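Local coordinates for DNA translocase coupling protein (Clostridium perfringens, PDB 6O1W) that probably binds ATP and DNA as an FtsK/SpoIIIE-family translocase, coupling DNA to the conjugation machinery of a plasmid, at residues Ala187-Phe192 and Glu257-Thr262; Lys193-Glu198 and Ile229-Asp234. All blocks are in the same frame, centred on the assembly; numbering follows the deposited sequence.

How the contacts relate
Helix 185-209 meets a second helix in contact 1 and a strand in contact 2, and its chemistry changes with the partner. In contact 1 (187-192 with 257-262) it lies beside helix 247-266 in a partly buried seam, where aromatic side chains meet at their CB atoms and against backbone and hydroxyl atoms, and Glu189 pairs with Arg255 on its partly exposed side. In contact 2 (193-198 with 229-234) its next turns cover strand 229-233; aliphatic branches touch in the interior, while Tyr194 holds a sugar on the flank. The centres are about 7 Å apart, and Phe192 of contact 1 reaches Ile233 and Val231 of contact 2. Both contacts belong to the P-loop NTPase fold of the FtsK/SpoIIIE region.

Contact 1 of 2, residues Ala187-Phe192 and Glu257-Thr262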
loop_
_atom_site.group_PDB
_atom_site.type_symbol
_atom_site.label_atom_id
_atom_site.label_comp_id
_atom_site.label_asym_id
_atom_site.label_seq_id
_atom_site.Cartn_x
_atom_site.Cartn_y
_atom_site.Cartn_z
ATOM N N ALA A 187 3.880 7.195 -26.638
ATOM C CA ALA A 187 3.745 5.745 -26.477
ATOM C C ALA A 187 2.636 5.414 -25.456
ATOM O O ALA A 187 1.914 4.446 -25.667
ATOM C CB ALA A 187 5.059 5.140 -26.040
ATOM N N ALA A 188 2.450 6.243 -24.404
ATOM C CA ALA A 188 1.386 6.035 -23.392
ATOM C C ALA A 188 0.000 6.261 -23.986
ATOM O O ALA A 188 -0.903 5.522 -23.619
ATOM C CB ALA A 188 1.585 6.945 -22.179
ATOM N N GLU A 189 -0.185 7.273 -24.891
ATOM C CA GLU A 189 -1.493 7.471 -25.541
ATOM C C GLU A 189 -1.823 6.232 -26.391
ATOM O O GLU A 189 -2.927 5.719 -26.281
ATOM C CB GLU A 189 -1.569 8.775 -26.382
ATOM C CG GLU A 189 -2.670 8.734 -27.439
ATOM C CD GLU A 189 -3.154 10.009 -28.110
ATOM O OE1 GLU A 189 -2.369 10.973 -28.253
ATOM O OE2 GLU A 189 -4.331 10.020 -28.535
ATOM N N LYS A 190 -0.862 5.724 -27.189
ATOM C CA LYS A 190 -1.057 4.502 -27.979
ATOM C C LYS A 190 -1.370 3.304 -27.059
ATOM O O LYS A 190 -2.200 2.482 -27.395
ATOM C CB LYS A 190 0.185 4.174 -28.847
ATOM C CG LYS A 190 0.472 5.205 -29.944
ATOM C CD LYS A 190 1.672 4.778 -30.790
ATOM C CE LYS A 190 2.400 5.941 -31.434
ATOM N NZ LYS A 190 1.601 6.601 -32.499
ATOM N N LEU A 191 -0.688 3.194 -25.922
ATOM C CA LEU A 191 -0.900 2.076 -24.995
ATOM C C LEU A 191 -2.283 2.095 -24.392
ATOM O O LEU A 191 -2.959 1.077 -24.428
ATOM C CB LEU A 191 0.145 2.050 -23.859
ATOM C CG LEU A 191 -0.158 1.047 -22.700
ATOM C CD1 LEU A 191 -0.106 -0.394 -23.204
ATOM C CD2 LEU A 191 0.780 1.276 -21.478
ATOM N N PHE A 192 -2.697 3.234 -23.840
ATOM C CA PHE A 192 -3.988 3.335 -23.150
ATOM C C PHE A 192 -5.198 3.258 -24.093
ATOM O O PHE A 192 -6.248 2.770 -23.677
ATOM C CB PHE A 192 -4.047 4.565 -22.230
ATOM C CG PHE A 192 -3.287 4.279 -20.957
ATOM C CD1 PHE A 192 -3.818 3.430 -19.983
ATOM C CD2 PHE A 192 -2.026 4.823 -20.743
ATOM C CE1 PHE A 192 -3.116 3.162 -18.806
ATOM C CE2 PHE A 192 -1.303 4.528 -19.570
ATOM C CZ PHE A 192 -1.845 3.687 -18.618
ATOM N N GLU A 257 -6.154 10.327 -19.439
ATOM C CA GLU A 257 -6.925 10.266 -18.183
ATOM C C GLU A 257 -8.323 9.657 -18.460
ATOM O O GLU A 257 -8.811 8.849 -17.658
ATOM C CB GLU A 257 -7.035 11.655 -17.537
ATOM C CG GLU A 257 -8.052 11.750 -16.407
ATOM C CD GLU A 257 -8.229 13.111 -15.759
ATOM O OE1 GLU A 257 -8.005 14.142 -16.437
ATOM O OE2 GLU A 257 -8.615 13.143 -14.569
ATOM N N GLY A 258 -8.920 10.030 -19.604
ATOM C CA GLY A 258 -10.200 9.510 -20.056
ATOM C C GLY A 258 -10.099 8.009 -20.278
ATOM O O GLY A 258 -11.013 7.260 -19.889
ATOM N N TYR A 259 -8.944 7.545 -20.831
ATOM C CA TYR A 259 -8.719 6.117 -21.051
ATOM C C TYR A 259 -8.480 5.354 -19.741
ATOM O O TYR A 259 -9.011 4.258 -19.580
ATOM C CB TYR A 259 -7.583 5.840 -22.042
ATOM C CG TYR A 259 -7.699 6.469 -23.416
ATOM C CD1 TYR A 259 -8.932 6.567 -24.061
ATOM C CD2 TYR A 259 -6.563 6.844 -24.125
ATOM C CE1 TYR A 259 -9.031 7.074 -25.356
ATOM C CE2 TYR A 259 -6.653 7.364 -25.411
ATOM C CZ TYR A 259 -7.887 7.483 -26.022
ATOM O OH TYR A 259 -7.957 7.995 -27.296
ATOM N N THR A 260 -7.699 5.932 -18.814
ATOM C CA THR A 260 -7.374 5.338 -17.506
ATOM C C THR A 260 -8.624 5.173 -16.655
ATOM O O THR A 260 -8.813 4.101 -16.073
ATOM C CB THR A 260 -6.267 6.136 -16.792
ATOM O OG1 THR A 260 -5.116 6.138 -17.632
ATOM C CG2 THR A 260 -5.859 5.511 -15.461
ATOM N N SER A 261 -9.488 6.211 -16.627
ATOM C CA SER A 261 -10.752 6.254 -15.896
ATOM C C SER A 261 -11.692 5.180 -16.369
ATOM O O SER A 261 -12.230 4.457 -15.539
ATOM C CB SER A 261 -11.426 7.621 -16.053
ATOM O OG SER A 261 -10.664 8.599 -15.368
ATOM N N THR A 262 -11.878 5.064 -17.704
ATOM C CA THR A 262 -12.724 4.053 -18.366
ATOM C C THR A 262 -12.180 2.658 -18.033
ATOM O O THR A 262 -12.957 1.750 -17.701
ATOM C CB THR A 262 -12.761 4.311 -19.884
ATOM O OG1 THR A 262 -13.300 5.608 -20.095
ATOM C CG2 THR A 262 -13.584 3.270 -20.662
#
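Phe192 and Tyr259 meet at their beta carbons, the CB of Phe192 lying 3.8 Å from the CB of Tyr259, and from this junction the two rings diverge. Both carry CG beside the backbone N (chi1 -78° for Phe192, -56° for Tyr259), but their backbones are differently placed, which sends the rings separate ways without stacking. Tyr259 lays its ring obliquely against the neighbouring helix: its CD2 is 3.8 Å from the carbonyl carbon of Phe192, and its CE2 comes 4.2 Å from the backbone O of Glu189, one turn earlier. Lys193 and Val196 of helix 185-209 also pack on Tyr259. Phe192 instead turns toward Thr260. One face of its ring receives the Thr260 hydroxyl, with OG1 3.8 Å from Phe192 CE1 and displaced toward the rim; CD2 of Leu191 sits over the opposite face. Ile256 and Leu263 of helix 247-266 and Leu239 of helix 237-240 also pack on Phe192.

The local helix axes run 9.8 Å apart at 34°, a near-parallel helix-helix packing within the P-loop NTPase-type domain of the FtsK/SpoIIIE family, away from the annotated sites. No hydrogen bond crosses between the two segments, which meet by van der Waals contact. The Thr260 hydroxyl is satisfied within its own helix, by the backbone O of Ile256, whereas the Glu189 carboxylate reaches across to Arg255 of the partner helix, so a salt bridge adds an ionic link between the same two helices at the partly exposed side.

Contact 2 of 2, residues Lys193-Glu198 and Ile229-Asp234; sequences KYLVDE and IIVVID. With BGC (beta-D-glucopyranose), chain E.
Leu195 points its forked end at the strand, and its two methyls divide the work. CD1 meets Val231 CG2 tip to tip at 3.7 Å, whereas CD2 lies 3.9 Å from Ile229 CG2, the two side chains crossing at a slant. Ile229 extends its other branch toward the next turn of the helix, where CD1 touches Glu198 CG at 3.9 Å. The Glu198 chain starts anti to its backbone nitrogen and bends at chi2 (68°), lending methylene to the apolar contact while its carboxylate pairs with Arg202. On the flank, Tyr194 takes glucose over one face of its ring, BGC C4 lying 3.7 Å above the plane toward the rim, a sugar-on-aromatic contact. Glu198 CB lies over the opposite face, off centre, and Tyr161 and Gln180 hydrogen-bond the sugar.

The helix segment runs at 149° to the strand, their axes 11.8 Å apart. Strand 229-233 lies between strands 159-163 and 272-278 in the mixed sheet; helix 185-209 covers one side, with Leu263 of helix 247-266 packed against Leu195, while Ile230 and Val232 face helix 142-155, which begins at the end of the P-loop, on the other.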
loop_
_atom_site.group_PDB
_atom_site.type_symbol
_atom_site.label_atom_id
_atom_site.label_comp_id
_atom_site.label_asym_id
_atom_site.label_seq_id
_atom_site.Cartn_x
_atom_site.Cartn_y
_atom_site.Cartn_z
ATOM N N LYS A 193 -5.043 3.715 -25.338
ATOM C CA LYS A 193 -6.091 3.582 -26.354
ATOM C C LYS A 193 -6.204 2.074 -26.732
ATOM O O LYS A 193 -7.298 1.554 -26.829
ATOM C CB LYS A 193 -5.780 4.470 -27.576
ATOM C CG LYS A 193 -6.741 4.297 -28.755
ATOM C CD LYS A 193 -8.161 4.649 -28.378
ATOM C CE LYS A 193 -9.003 4.843 -29.612
ATOM N NZ LYS A 193 -10.339 4.202 -29.481
ATOM N N TYR A 194 -5.081 1.368 -26.835
ATOM C CA TYR A 194 -5.085 -0.069 -27.078
ATOM C C TYR A 194 -5.791 -0.841 -25.927
ATOM O O TYR A 194 -6.600 -1.735 -26.200
ATOM C CB TYR A 194 -3.645 -0.590 -27.249
ATOM C CG TYR A 194 -3.567 -2.097 -27.107
ATOM C CD1 TYR A 194 -4.067 -2.940 -28.104
ATOM C CD2 TYR A 194 -3.060 -2.682 -25.953
ATOM C CE1 TYR A 194 -4.034 -4.329 -27.958
ATOM C CE2 TYR A 194 -3.010 -4.067 -25.803
ATOM C CZ TYR A 194 -3.529 -4.886 -26.791
ATOM O OH TYR A 194 -3.531 -6.246 -26.615
ATOM N N LEU A 195 -5.428 -0.548 -24.653
ATOM C CA LEU A 195 -5.969 -1.220 -23.467
ATOM C C LEU A 195 -7.461 -0.989 -23.307
ATOM O O LEU A 195 -8.178 -1.914 -22.943
ATOM C CB LEU A 195 -5.228 -0.771 -22.202
ATOM C CG LEU A 195 -3.762 -1.157 -22.032
ATOM C CD1 LEU A 195 -3.147 -0.374 -20.866
ATOM C CD2 LEU A 195 -3.598 -2.674 -21.825
ATOM N N VAL A 196 -7.935 0.228 -23.609
ATOM C CA VAL A 196 -9.365 0.575 -23.573
ATOM C C VAL A 196 -10.148 -0.209 -24.664
ATOM O O VAL A 196 -11.252 -0.685 -24.402
ATOM C CB VAL A 196 -9.541 2.118 -23.627
ATOM C CG1 VAL A 196 -10.767 2.552 -24.416
ATOM C CG2 VAL A 196 -9.587 2.676 -22.230
ATOM N N ASP A 197 -9.564 -0.345 -25.860
ATOM C CA ASP A 197 -10.147 -1.142 -26.959
ATOM C C ASP A 197 -10.094 -2.639 -26.595
ATOM O O ASP A 197 -11.055 -3.346 -26.872
ATOM C CB ASP A 197 -9.370 -0.911 -28.269
ATOM C CG ASP A 197 -9.520 0.484 -28.857
ATOM O OD1 ASP A 197 -10.328 1.284 -28.311
ATOM O OD2 ASP A 197 -8.812 0.792 -29.838
ATOM N N GLU A 198 -8.972 -3.123 -25.996
ATOM C CA GLU A 198 -8.850 -4.532 -25.606
ATOM C C GLU A 198 -9.893 -4.847 -24.511
ATOM O O GLU A 198 -10.492 -5.915 -24.531
ATOM C CB GLU A 198 -7.416 -4.892 -25.144
ATOM C CG GLU A 198 -7.261 -6.325 -24.635
ATOM C CD GLU A 198 -7.407 -7.452 -25.651
ATOM O OE1 GLU A 198 -7.184 -7.193 -26.853
ATOM O OE2 GLU A 198 -7.722 -8.599 -25.246
ATOM N N ILE A 229 -3.804 -9.090 -18.145
ATOM C CA ILE A 229 -2.909 -7.996 -18.495
ATOM C C ILE A 229 -2.628 -7.158 -17.222
ATOM O O ILE A 229 -3.568 -6.682 -16.587
ATOM C CB ILE A 229 -3.478 -7.098 -19.634
ATOM C CG1 ILE A 229 -3.594 -7.890 -20.967
ATOM C CG2 ILE A 229 -2.591 -5.858 -19.813
ATOM C CD1 ILE A 229 -4.517 -7.235 -22.046
ATOM N N ILE A 230 -1.340 -6.973 -16.858
ATOM C CA ILE A 230 -0.972 -6.123 -15.729
ATOM C C ILE A 230 -0.307 -4.851 -16.250
ATOM O O ILE A 230 0.581 -4.904 -17.100
ATOM C CB ILE A 230 -0.172 -6.845 -14.604
ATOM C CG1 ILE A 230 0.104 -5.856 -13.406
ATOM C CG2 ILE A 230 1.090 -7.561 -15.136
ATOM C CD1 ILE A 230 1.099 -6.277 -12.355
ATOM N N VAL A 231 -0.795 -3.709 -15.791
ATOM C CA VAL A 231 -0.303 -2.397 -16.203
ATOM C C VAL A 231 0.288 -1.737 -14.964
ATOM O O VAL A 231 -0.434 -1.461 -14.011
ATOM C CB VAL A 231 -1.423 -1.532 -16.830
ATOM C CG1 VAL A 231 -0.858 -0.234 -17.407
ATOM C CG2 VAL A 231 -2.212 -2.309 -17.882
ATOM N N VAL A 232 1.584 -1.504 -14.975
ATOM C CA VAL A 232 2.266 -0.926 -13.823
ATOM C C VAL A 232 2.595 0.502 -14.158
ATOM O O VAL A 232 3.293 0.753 -15.134
ATOM C CB VAL A 232 3.528 -1.733 -13.398
ATOM C CG1 VAL A 232 4.143 -1.161 -12.104
ATOM C CG2 VAL A 232 3.207 -3.209 -13.226
ATOM N N ILE A 233 2.068 1.433 -13.375
ATOM C CA ILE A 233 2.319 2.851 -13.585
ATOM C C ILE A 233 3.196 3.238 -12.410
ATOM O O ILE A 233 2.732 3.275 -11.266
ATOM C CB ILE A 233 0.967 3.633 -13.658
ATOM C CG1 ILE A 233 0.114 3.167 -14.888
ATOM C CG2 ILE A 233 1.183 5.147 -13.624
ATOM C CD1 ILE A 233 -1.358 3.565 -14.848
ATOM N N ASP A 234 4.477 3.474 -12.684
ATOM C CA ASP A 234 5.458 3.838 -11.657
ATOM C C ASP A 234 5.082 5.119 -10.930
ATOM O O ASP A 234 5.240 5.188 -9.714
ATOM C CB ASP A 234 6.865 3.976 -12.258
ATOM C CG ASP A 234 7.932 4.200 -11.191
ATOM O OD1 ASP A 234 8.281 3.218 -10.475
ATOM O OD2 ASP A 234 8.402 5.354 -11.055
HETATM C C2 BGC E . 0.132 -4.776 -28.722
HETATM C C3 BGC E . -0.257 -3.875 -29.888
HETATM C C4 BGC E . -0.521 -2.460 -29.386
HETATM C C5 BGC E . 0.686 -1.945 -28.606
HETATM C C6 BGC E . 0.441 -0.602 -27.961
HETATM C C1 BGC E . 1.337 -4.178 -28.001
HETATM O O1 BGC E . 1.704 -4.986 -26.935
HETATM O O2 BGC E . 0.431 -6.086 -29.191
HETATM O O3 BGC E . -1.401 -4.398 -30.551
HETATM O O4 BGC E . -0.787 -1.579 -30.471
HETATM O O5 BGC E . 1.014 -2.863 -27.547
HETATM O O6 BGC E . 1.568 -0.190 -27.202
#